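PDB 3B9O: alkane monooxygenase from Geobacillus thermodenitrificans, which belongs to the luciferase-like monooxygenase family, whose members are built on a TIM barrel, and binds flavin mononucleotide. Local coordinates for residues A[242-247]-A[275-280]; A[3-8]-A[373-378]; A[131-136]-A[225-230]. One frame throughout, in Å; residues are numbered along the deposited sequence.

Contact 1: residues A[242-247]-A[275-280]; sequences ECVFLG and IKMFAG. With FMN (flavin mononucleotide), chain C.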
loop_
_atom_site.group_PDB
_atom_site.type_symbol
_atom_site.label_atom_id
_atom_site.label_comp_id
_atom_site.label_asym_id
_atom_site.label_seq_id
_atom_site.Cartn_x
_atom_site.Cartn_y
_atom_site.Cartn_z
ATOM N N GLU A 242 10.480 -1.414 -4.679
ATOM C CA GLU A 242 10.331 -0.855 -6.020
ATOM C C GLU A 242 9.408 0.381 -6.015
ATOM O O GLU A 242 9.537 1.276 -6.889
ATOM C CB GLU A 242 9.756 -1.902 -6.973
ATOM C CG GLU A 242 10.510 -3.197 -7.032
ATOM C CD GLU A 242 9.812 -4.163 -7.957
ATOM O OE1 GLU A 242 10.001 -4.042 -9.192
ATOM O OE2 GLU A 242 9.088 -5.043 -7.432
ATOM N N CYS A 243 8.467 0.421 -5.070
ATOM C CA CYS A 243 7.623 1.590 -4.889
ATOM C C CYS A 243 7.507 1.936 -3.415
ATOM O O CYS A 243 7.303 1.044 -2.580
ATOM C CB CYS A 243 6.207 1.332 -5.449
ATOM S SG CYS A 243 6.196 0.842 -7.191
ATOM N N VAL A 244 7.606 3.233 -3.093
ATOM C CA VAL A 244 7.576 3.675 -1.702
ATOM C C VAL A 244 6.379 4.577 -1.492
ATOM O O VAL A 244 6.160 5.489 -2.268
ATOM C CB VAL A 244 8.909 4.386 -1.290
ATOM C CG1 VAL A 244 8.928 4.689 0.194
ATOM C CG2 VAL A 244 10.115 3.541 -1.684
ATOM N N PHE A 245 5.574 4.277 -0.468
ATOM C CA PHE A 245 4.427 5.109 -0.086
ATOM C C PHE A 245 4.924 6.012 1.075
ATOM O O PHE A 245 5.081 5.569 2.207
ATOM C CB PHE A 245 3.262 4.168 0.318
ATOM C CG PHE A 245 1.945 4.860 0.703
ATOM C CD1 PHE A 245 0.955 4.111 1.380
ATOM C CD2 PHE A 245 1.687 6.223 0.437
ATOM C CE1 PHE A 245 -0.275 4.722 1.763
ATOM C CE2 PHE A 245 0.440 6.841 0.811
ATOM C CZ PHE A 245 -0.523 6.081 1.484
ATOM N N LEU A 246 5.168 7.272 0.756
ATOM C CA LEU A 246 5.709 8.275 1.671
ATOM C C LEU A 246 4.623 9.050 2.393
ATOM O O LEU A 246 3.528 9.299 1.851
ATOM C CB LEU A 246 6.476 9.283 0.859
ATOM C CG LEU A 246 7.970 9.293 0.544
ATOM C CD1 LEU A 246 8.699 8.088 0.977
ATOM C CD2 LEU A 246 8.177 9.666 -0.920
ATOM N N GLY A 247 4.927 9.420 3.632
ATOM C CA GLY A 247 4.142 10.415 4.352
ATOM C C GLY A 247 4.632 11.800 3.983
ATOM O O GLY A 247 5.786 11.969 3.591
ATOM N N ILE A 275 13.300 3.026 -8.199
ATOM C CA ILE A 275 12.379 3.155 -7.082
ATOM C C ILE A 275 11.374 4.245 -7.472
ATOM O O ILE A 275 11.776 5.374 -7.756
ATOM C CB ILE A 275 13.117 3.570 -5.757
ATOM C CG1 ILE A 275 14.352 2.698 -5.477
ATOM C CG2 ILE A 275 12.138 3.537 -4.580
ATOM C CD1 ILE A 275 15.306 3.271 -4.388
ATOM N N LYS A 276 10.087 3.943 -7.454
ATOM C CA LYS A 276 9.034 4.953 -7.665
ATOM C C LYS A 276 8.526 5.487 -6.333
ATOM O O LYS A 276 8.406 4.742 -5.357
ATOM C CB LYS A 276 7.875 4.321 -8.442
ATOM C CG LYS A 276 8.294 3.691 -9.747
ATOM C CD LYS A 276 8.455 4.746 -10.842
ATOM C CE LYS A 276 8.811 4.078 -12.177
ATOM N NZ LYS A 276 8.425 4.877 -13.362
ATOM N N MET A 277 8.252 6.784 -6.285
ATOM C CA MET A 277 7.863 7.459 -5.038
ATOM C C MET A 277 6.408 7.859 -5.158
ATOM O O MET A 277 6.040 8.499 -6.148
ATOM C CB MET A 277 8.733 8.702 -4.840
ATOM C CG MET A 277 10.242 8.366 -4.732
ATOM S SD MET A 277 10.690 7.446 -3.247
ATOM C CE MET A 277 12.421 7.157 -3.602
ATOM N N PHE A 278 5.598 7.451 -4.174
ATOM C CA PHE A 278 4.148 7.682 -4.122
ATOM C C PHE A 278 3.795 8.550 -2.896
ATOM O O PHE A 278 4.297 8.305 -1.818
ATOM C CB PHE A 278 3.395 6.338 -4.048
ATOM C CG PHE A 278 3.370 5.590 -5.367
ATOM C CD1 PHE A 278 4.479 4.851 -5.790
ATOM C CD2 PHE A 278 2.238 5.640 -6.188
ATOM C CE1 PHE A 278 4.463 4.133 -7.034
ATOM C CE2 PHE A 278 2.212 4.965 -7.441
ATOM C CZ PHE A 278 3.336 4.213 -7.855
ATOM N N ALA A 279 3.007 9.604 -3.103
ATOM C CA ALA A 279 2.485 10.417 -2.023
ATOM C C ALA A 279 1.018 10.092 -1.813
ATOM O O ALA A 279 0.365 9.577 -2.723
ATOM C CB ALA A 279 2.657 11.900 -2.361
ATOM N N GLY A 280 0.494 10.341 -0.612
ATOM C CA GLY A 280 -0.956 10.273 -0.406
ATOM C C GLY A 280 -1.555 11.603 -0.865
ATOM O O GLY A 280 -0.876 12.646 -0.879
HETATM N N1 FMN C . 1.082 -0.065 8.790
HETATM C C2 FMN C . 0.223 -1.109 8.746
HETATM O O2 FMN C . 0.310 -1.991 9.651
HETATM N N3 FMN C . -0.695 -1.161 7.726
HETATM C C4 FMN C . -0.751 -0.191 6.759
HETATM O O4 FMN C . -1.588 -0.265 5.835
HETATM C C4A FMN C . 0.145 0.889 6.797
HETATM N N5 FMN C . 0.149 1.888 5.862
HETATM C C5A FMN C . 1.041 2.925 5.967
HETATM C C6 FMN C . 1.068 3.976 5.031
HETATM C C7 FMN C . 2.000 5.026 5.149
HETATM C C7M FMN C . 2.040 6.165 4.153
HETATM C C8 FMN C . 2.911 5.025 6.195
HETATM C C8M FMN C . 3.914 6.147 6.336
HETATM C C9 FMN C . 2.894 3.989 7.137
HETATM C C9A FMN C . 1.964 2.939 7.035
HETATM N N10 FMN C . 1.952 1.936 7.951
HETATM C C10 FMN C . 1.062 0.927 7.853
HETATM C "C1'" FMN C . 2.903 1.908 9.082
HETATM C "C2'" FMN C . 4.091 0.994 8.736
HETATM O "O2'" FMN C . 3.915 0.387 7.455
HETATM C "C3'" FMN C . 4.385 -0.126 9.749
HETATM O "O3'" FMN C . 3.204 -0.857 10.145
HETATM C "C4'" FMN C . 5.260 0.341 10.933
HETATM O "O4'" FMN C . 4.678 0.001 12.195
HETATM C "C5'" FMN C . 5.578 1.840 10.945
HETATM O "O5'" FMN C . 6.799 1.958 10.225
HETATM P P FMN C . 7.898 3.089 10.531
HETATM O O1P FMN C . 7.936 3.190 12.047
HETATM O O2P FMN C . 9.129 2.527 9.884
HETATM O O3P FMN C . 7.361 4.375 9.930
HETATM O O HOH W 1 2.246 11.524 1.394
#
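Val-244 and Ile-275 meet methyl to methyl on the outer, helix-facing side of two parallel strands, with Val-244 CG2 3.5 Å from Ile-275 CG2. Next to them the chain of Met-277 bends at chi2 (-67°), which lays its sulfur in the notch between two neighbours: SD is 4.0 Å from Val-244 CB and 4.1 Å from Leu-246 CD2. Ile-261 and Val-258 of helix 251-265 pack onto this row, as expected for the helix of a beta-alpha-beta unit. On the other side, inside the barrel, the ring of Phe-278 tucks its CE1 corner beside Cys-243, 3.7 Å from CB, while SG makes an oblique sulfur-aromatic contact with the ring and the carbonyl oxygen of Val-244 lies in plane at the ring edge. The Phe-245 ring borders the bare backbone of Gly-280; Gly-280 N sits at the ring edge, 3.8 Å from Phe-245 CE2. The flavin methyl C7M lies over the centre of one face of that ring. Four backbone hydrogen bonds join the strands, from Lys-276 N on Glu-242 O to Leu-246 N on Phe-278 O; beyond them, a water accepts from Gly-280 N at 2.9 Å and lies beside Leu-246 O. With the backbone polar groups paired along the strands, the side chains meet almost wholly through carbon and sulfur, and Phe-245 offers the dimethylbenzene end of the flavin an apolar CH-pi surface.

Contact 2: residues A[3-8]-A[373-378]; sequences KKIHIN and DGFNLV
His-6 and Gly-374 begin a parallel pairing in which strands 6-8 and 374-378 run 16° apart, their axes approaching to 4.6 Å. The alternating ladder starts with His-6 N donating to Asp-373 O at 3.1 Å, passes through Phe-375 N to His-6 O and Asn-8 N to Phe-375 O, and ends with Leu-377 N bonded to Asn-8 O at 2.7 Å. The strands are pinched at the fully extended Gly-374, whose CA lies only 2.9 Å from His-6 O. This pairing joins the first strand of the TIM barrel to the last, 374-378, and so closes the cylinder, strand 6-12 being flanked on its other edge by strand 53-57. Outside the barrel, Ile-5 directs CG2 into the plane of the Phe-375 ring at its edge, 3.6 Å from CD1; Met-363, Leu-366 and Val-367 of helix 356-370 also pack on that ring. Inside, two asparagines lean together. Asn-8 holds CG anti to its carbonyl carbon (chi1 -60°), which presents ND2 to Asn-376 OD1 at 3.0 Å as a donor nearly in line with the acceptor's C=O, although the amide planes are 42° apart. The same oxygen lies 3.1 Å from Asn-8 CB, and ND2 of Asn-8 has a second partner in Tyr-225 OH. The His-6 ring sets its CD2 edge 3.6 Å from Asp-373 O, while ND1 is hydrogen-bonded to Asp-52. The side chain of Asn-376 lies near the flavin mononucleotide.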
loop_
_atom_site.group_PDB
_atom_site.type_symbol
_atom_site.label_atom_id
_atom_site.label_comp_id
_atom_site.label_asym_id
_atom_site.label_seq_id
_atom_site.Cartn_x
_atom_site.Cartn_y
_atom_site.Cartn_z
ATOM N N LYS A 3 6.446 10.475 -17.948
ATOM C CA LYS A 3 5.745 11.805 -17.829
ATOM C C LYS A 3 4.366 11.640 -17.199
ATOM O O LYS A 3 3.723 12.629 -16.788
ATOM C CB LYS A 3 5.591 12.470 -19.212
ATOM C CG LYS A 3 4.977 11.530 -20.274
ATOM C CD LYS A 3 4.718 12.214 -21.597
ATOM C CE LYS A 3 5.999 12.254 -22.435
ATOM N NZ LYS A 3 5.691 12.358 -23.902
ATOM N N LYS A 4 3.901 10.393 -17.133
ATOM C CA LYS A 4 2.549 10.136 -16.709
ATOM C C LYS A 4 2.509 9.695 -15.229
ATOM O O LYS A 4 3.305 8.851 -14.778
ATOM C CB LYS A 4 1.828 9.194 -17.686
ATOM C CG LYS A 4 2.039 9.641 -19.178
ATOM C CD LYS A 4 0.833 9.519 -20.065
ATOM C CE LYS A 4 1.116 10.197 -21.437
ATOM N NZ LYS A 4 -0.132 10.285 -22.324
ATOM N N ILE A 5 1.590 10.314 -14.506
ATOM C CA ILE A 5 1.419 10.138 -13.054
ATOM C C ILE A 5 0.729 8.803 -12.778
ATOM O O ILE A 5 -0.353 8.543 -13.324
ATOM C CB ILE A 5 0.599 11.294 -12.455
ATOM C CG1 ILE A 5 1.282 12.660 -12.773
ATOM C CG2 ILE A 5 0.351 11.097 -10.934
ATOM C CD1 ILE A 5 0.435 13.882 -12.379
ATOM N N HIS A 6 1.381 7.958 -11.979
ATOM C CA HIS A 6 0.757 6.708 -11.523
ATOM C C HIS A 6 -0.297 6.996 -10.427
ATOM O O HIS A 6 -0.048 7.738 -9.484
ATOM C CB HIS A 6 1.817 5.689 -11.054
ATOM C CG HIS A 6 2.808 5.300 -12.112
ATOM N ND1 HIS A 6 2.571 4.292 -13.030
ATOM C CD2 HIS A 6 4.064 5.743 -12.360
ATOM C CE1 HIS A 6 3.620 4.172 -13.827
ATOM N NE2 HIS A 6 4.537 5.042 -13.445
ATOM N N ILE A 7 -1.494 6.430 -10.550
ATOM C CA ILE A 7 -2.495 6.647 -9.527
ATOM C C ILE A 7 -3.045 5.325 -9.009
ATOM O O ILE A 7 -3.533 4.494 -9.793
ATOM C CB ILE A 7 -3.624 7.589 -10.011
ATOM C CG1 ILE A 7 -3.059 9.016 -10.244
ATOM C CG2 ILE A 7 -4.748 7.681 -8.976
ATOM C CD1 ILE A 7 -3.918 9.892 -11.059
ATOM N N ASN A 8 -2.957 5.151 -7.691
ATOM C CA ASN A 8 -3.568 4.027 -6.984
ATOM C C ASN A 8 -4.773 4.469 -6.147
ATOM O O ASN A 8 -4.771 5.569 -5.583
ATOM C CB ASN A 8 -2.577 3.392 -6.019
ATOM C CG ASN A 8 -1.346 2.860 -6.696
ATOM O OD1 ASN A 8 -1.356 2.533 -7.887
ATOM N ND2 ASN A 8 -0.266 2.750 -5.926
ATOM N N ASP A 373 6.371 10.196 -8.169
ATOM C CA ASP A 373 6.012 9.477 -9.390
ATOM C C ASP A 373 4.536 9.154 -9.461
ATOM O O ASP A 373 4.023 8.875 -10.532
ATOM C CB ASP A 373 6.798 8.161 -9.475
ATOM C CG ASP A 373 8.292 8.395 -9.580
ATOM O OD1 ASP A 373 9.023 8.036 -8.637
ATOM O OD2 ASP A 373 8.718 8.980 -10.597
ATOM N N GLY A 374 3.852 9.157 -8.331
ATOM C CA GLY A 374 2.440 8.787 -8.305
ATOM C C GLY A 374 1.795 9.116 -6.972
ATOM O O GLY A 374 2.446 9.622 -6.060
ATOM N N PHE A 375 0.516 8.800 -6.870
ATOM C CA PHE A 375 -0.271 9.069 -5.690
ATOM C C PHE A 375 -1.102 7.862 -5.278
ATOM O O PHE A 375 -1.633 7.118 -6.132
ATOM C CB PHE A 375 -1.237 10.263 -5.927
ATOM C CG PHE A 375 -0.533 11.573 -6.196
ATOM C CD1 PHE A 375 -0.150 11.908 -7.494
ATOM C CD2 PHE A 375 -0.212 12.431 -5.153
ATOM C CE1 PHE A 375 0.503 13.108 -7.768
ATOM C CE2 PHE A 375 0.417 13.658 -5.413
ATOM C CZ PHE A 375 0.785 13.980 -6.729
ATOM N N ASN A 376 -1.268 7.714 -3.974
ATOM C CA ASN A 376 -2.346 6.868 -3.459
ATOM C C ASN A 376 -3.510 7.787 -3.136
ATOM O O ASN A 376 -3.366 8.686 -2.277
ATOM C CB ASN A 376 -1.953 6.121 -2.192
ATOM C CG ASN A 376 -1.175 4.870 -2.457
ATOM O OD1 ASN A 376 -0.982 4.447 -3.598
ATOM N ND2 ASN A 376 -0.704 4.251 -1.368
ATOM N N LEU A 377 -4.621 7.608 -3.846
ATOM C CA LEU A 377 -5.804 8.423 -3.623
ATOM C C LEU A 377 -6.633 7.932 -2.402
ATOM O O LEU A 377 -7.236 6.842 -2.411
ATOM C CB LEU A 377 -6.645 8.539 -4.906
ATOM C CG LEU A 377 -7.962 9.345 -4.864
ATOM C CD1 LEU A 377 -7.748 10.810 -4.471
ATOM C CD2 LEU A 377 -8.645 9.271 -6.220
ATOM N N VAL A 378 -6.661 8.792 -1.386
ATOM C CA VAL A 378 -7.324 8.565 -0.132
ATOM C C VAL A 378 -8.802 8.965 -0.276
ATOM O O VAL A 378 -9.118 10.010 -0.890
ATOM C CB VAL A 378 -6.653 9.417 1.017
ATOM C CG1 VAL A 378 -7.330 9.149 2.378
ATOM C CG2 VAL A 378 -5.127 9.126 1.099
#

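Contact 3: residues A[131-136]-A[225-230]; sequences AWNVVT and YQAGMS. With FMN (flavin mononucleotide), chain C.
Val-135 and Ala-227 stand where the next rung of a parallel ladder would be, yet the strands have splayed there, their CA atoms 6.5 Å apart. A water bridges the widened end, accepting from Thr-136 N at 2.9 Å and donating to Ala-227 O, which also accepts a hydrogen bond from the ribityl hydroxyl O2' of flavin mononucleotide at 2.6 Å. Before the split the pairing is ordinary in length: Tyr-225 N donates to Trp-132 O and Val-134 N to Tyr-225 O, though both donors stand well above the acceptor's carbonyl plane. Asn-133 has CG anti to its nitrogen (chi1 -179°), which brings the amide end closer to the partner strand. Its plane is perpendicular to the Tyr-225 ring, CB to CB is 3.8 Å, and OD1 comes within 3.3 Å of Ala-227 N at an angle too poor for a hydrogen bond, while ND2 donates to Thr-104 OG1. Ala-131 CB touches the Tyr-225 ring obliquely, 4.0 Å from CD2, and the phenol reaches on to Tyr-412. Within its own strand Val-134 lays CG2 over the centre of one face of the Trp-132 ring. Past the strand end, Ser-230 N donates to phosphate oxygen O3P of the flavin at 3.0 Å, with a weaker bond from Met-229 N, while Ser-230 OG lies very close to O2P, at a doubtfully short separation, and caps Gly-233 N at the start of helix 231-240. TIM barrels bind their ligands at such C-terminal strand ends; here backbone carbonyl and N-H groups, with the Ser-230 hydroxyl, hold the ribityl chain and phosphate, and the helix N terminus would be expected to favour the negative charge.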
loop_
_atom_site.group_PDB
_atom_site.type_symbol
_atom_site.label_atom_id
_atom_site.label_comp_id
_atom_site.label_asym_id
_atom_site.label_seq_id
_atom_site.Cartn_x
_atom_site.Cartn_y
_atom_site.Cartn_z
ATOM N N ALA A 131 1.053 -7.011 -6.184
ATOM C CA ALA A 131 2.098 -6.272 -5.510
ATOM C C ALA A 131 1.924 -6.515 -4.023
ATOM O O ALA A 131 0.817 -6.824 -3.560
ATOM C CB ALA A 131 1.985 -4.787 -5.831
ATOM N N TRP A 132 3.037 -6.428 -3.304
ATOM C CA TRP A 132 3.041 -6.620 -1.874
ATOM C C TRP A 132 3.608 -5.402 -1.170
ATOM O O TRP A 132 4.775 -5.026 -1.368
ATOM C CB TRP A 132 3.807 -7.920 -1.524
ATOM C CG TRP A 132 4.057 -8.159 -0.058
ATOM C CD1 TRP A 132 3.316 -7.687 1.016
ATOM C CD2 TRP A 132 5.125 -8.951 0.502
ATOM N NE1 TRP A 132 3.895 -8.130 2.211
ATOM C CE2 TRP A 132 4.994 -8.899 1.929
ATOM C CE3 TRP A 132 6.198 -9.671 -0.062
ATOM C CZ2 TRP A 132 5.899 -9.564 2.805
ATOM C CZ3 TRP A 132 7.084 -10.342 0.800
ATOM C CH2 TRP A 132 6.906 -10.303 2.216
ATOM N N ASN A 133 2.763 -4.798 -0.342
ATOM C CA ASN A 133 3.204 -3.749 0.581
ATOM C C ASN A 133 3.752 -4.361 1.870
ATOM O O ASN A 133 3.009 -4.837 2.731
ATOM C CB ASN A 133 2.116 -2.708 0.841
ATOM C CG ASN A 133 2.585 -1.586 1.800
ATOM O OD1 ASN A 133 3.707 -1.084 1.687
ATOM N ND2 ASN A 133 1.733 -1.202 2.737
ATOM N N VAL A 134 5.080 -4.369 1.949
ATOM C CA VAL A 134 5.834 -4.977 3.045
ATOM C C VAL A 134 5.806 -4.043 4.232
ATOM O O VAL A 134 6.224 -2.901 4.149
ATOM C CB VAL A 134 7.293 -5.249 2.662
ATOM C CG1 VAL A 134 8.031 -5.934 3.850
ATOM C CG2 VAL A 134 7.342 -6.122 1.453
ATOM N N VAL A 135 5.297 -4.566 5.336
ATOM C CA VAL A 135 5.035 -3.796 6.531
ATOM C C VAL A 135 5.589 -4.588 7.747
ATOM O O VAL A 135 5.759 -5.805 7.654
ATOM C CB VAL A 135 3.491 -3.572 6.572
ATOM C CG1 VAL A 135 2.889 -3.857 7.902
ATOM C CG2 VAL A 135 3.127 -2.220 5.951
ATOM N N THR A 136 5.912 -3.893 8.842
ATOM C CA THR A 136 6.256 -4.551 10.119
ATOM C C THR A 136 5.152 -4.528 11.192
ATOM O O THR A 136 5.198 -5.335 12.105
ATOM C CB THR A 136 7.524 -3.954 10.790
ATOM O OG1 THR A 136 7.403 -2.534 10.821
ATOM C CG2 THR A 136 8.794 -4.324 10.015
ATOM N N TYR A 225 6.231 -3.012 -2.633
ATOM C CA TYR A 225 5.993 -1.714 -2.011
ATOM C C TYR A 225 6.497 -1.733 -0.594
ATOM O O TYR A 225 6.625 -2.811 0.008
ATOM C CB TYR A 225 4.474 -1.447 -1.919
ATOM C CG TYR A 225 3.895 -0.774 -3.129
ATOM C CD1 TYR A 225 3.581 0.610 -3.112
ATOM C CD2 TYR A 225 3.712 -1.496 -4.321
ATOM C CE1 TYR A 225 3.037 1.258 -4.282
ATOM C CE2 TYR A 225 3.181 -0.885 -5.468
ATOM C CZ TYR A 225 2.828 0.486 -5.444
ATOM O OH TYR A 225 2.282 1.060 -6.598
ATOM N N GLN A 226 6.763 -0.541 -0.069
ATOM C CA GLN A 226 7.081 -0.343 1.316
ATOM C C GLN A 226 6.395 0.933 1.777
ATOM O O GLN A 226 6.244 1.894 1.018
ATOM C CB GLN A 226 8.607 -0.306 1.568
ATOM C CG GLN A 226 8.966 -0.416 3.042
ATOM C CD GLN A 226 9.022 0.939 3.743
ATOM O OE1 GLN A 226 9.023 1.001 4.981
ATOM N NE2 GLN A 226 9.060 2.046 2.955
ATOM N N ALA A 227 5.954 0.903 3.030
ATOM C CA ALA A 227 5.386 2.070 3.699
ATOM C C ALA A 227 5.889 1.970 5.149
ATOM O O ALA A 227 5.770 0.897 5.773
ATOM C CB ALA A 227 3.851 2.021 3.632
ATOM N N GLY A 228 6.495 3.048 5.657
ATOM C CA GLY A 228 7.136 3.045 6.990
ATOM C C GLY A 228 8.225 4.097 6.937
ATOM O O GLY A 228 9.248 3.944 6.223
ATOM N N MET A 229 7.965 5.196 7.632
ATOM C CA MET A 229 8.753 6.445 7.482
ATOM C C MET A 229 9.921 6.618 8.471
ATOM O O MET A 229 10.720 7.571 8.361
ATOM C CB MET A 229 7.813 7.664 7.549
ATOM C CG MET A 229 6.988 7.890 6.293
ATOM S SD MET A 229 7.909 8.438 4.819
ATOM C CE MET A 229 9.299 7.366 4.616
ATOM N N SER A 230 10.002 5.718 9.447
ATOM C CA SER A 230 11.119 5.722 10.406
ATOM C C SER A 230 12.426 5.618 9.657
ATOM O O SER A 230 12.451 5.225 8.476
ATOM C CB SER A 230 10.979 4.577 11.410
ATOM O OG SER A 230 11.192 3.341 10.750
HETATM N N1 FMN C . 1.082 -0.065 8.790
HETATM C C2 FMN C . 0.223 -1.109 8.746
HETATM O O2 FMN C . 0.310 -1.991 9.651
HETATM N N3 FMN C . -0.695 -1.161 7.726
HETATM C C4 FMN C . -0.751 -0.191 6.759
HETATM O O4 FMN C . -1.588 -0.265 5.835
HETATM C C4A FMN C . 0.145 0.889 6.797
HETATM N N5 FMN C . 0.149 1.888 5.862
HETATM C C5A FMN C . 1.041 2.925 5.967
HETATM C C6 FMN C . 1.068 3.976 5.031
HETATM C C7 FMN C . 2.000 5.026 5.149
HETATM C C7M FMN C . 2.040 6.165 4.153
HETATM C C8 FMN C . 2.911 5.025 6.195
HETATM C C8M FMN C . 3.914 6.147 6.336
HETATM C C9 FMN C . 2.894 3.989 7.137
HETATM C C9A FMN C . 1.964 2.939 7.035
HETATM N N10 FMN C . 1.952 1.936 7.951
HETATM C C10 FMN C . 1.062 0.927 7.853
HETATM C "C1'" FMN C . 2.903 1.908 9.082
HETATM C "C2'" FMN C . 4.091 0.994 8.736
HETATM O "O2'" FMN C . 3.915 0.387 7.455
HETATM C "C3'" FMN C . 4.385 -0.126 9.749
HETATM O "O3'" FMN C . 3.204 -0.857 10.145
HETATM C "C4'" FMN C . 5.260 0.341 10.933
HETATM O "O4'" FMN C . 4.678 0.001 12.195
HETATM C "C5'" FMN C . 5.578 1.840 10.945
HETATM O "O5'" FMN C . 6.799 1.958 10.225
HETATM P P FMN C . 7.898 3.089 10.531
HETATM O O1P FMN C . 7.936 3.190 12.047
HETATM O O2P FMN C . 9.129 2.527 9.884
HETATM O O3P FMN C . 7.361 4.375 9.930
HETATM O O HOH W 2 6.570 -1.165 8.177
#

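From the N terminus, the first strand finds its partner of contact 2 only at residues 373-378, closing a loop of more than 360 residues and with it the barrel. Within that loop contact 3 comes first, bringing 225-230 back to 131-136 over an excursion that includes helix 154-174. Contact 1 follows it in series, a tight unit spanning only helix 251-265, and none of the loops cross. Contact 1 lies between the other two in the sheet: strand 223-227 bonds to 243-246, and 276-285 to 374-378; contacts 2 and 3 touch through Asn-8 and Tyr-225. Flavin mononucleotide meets contact 1 at the methyl-bearing end of its rings and contact 3 at both rings and tail.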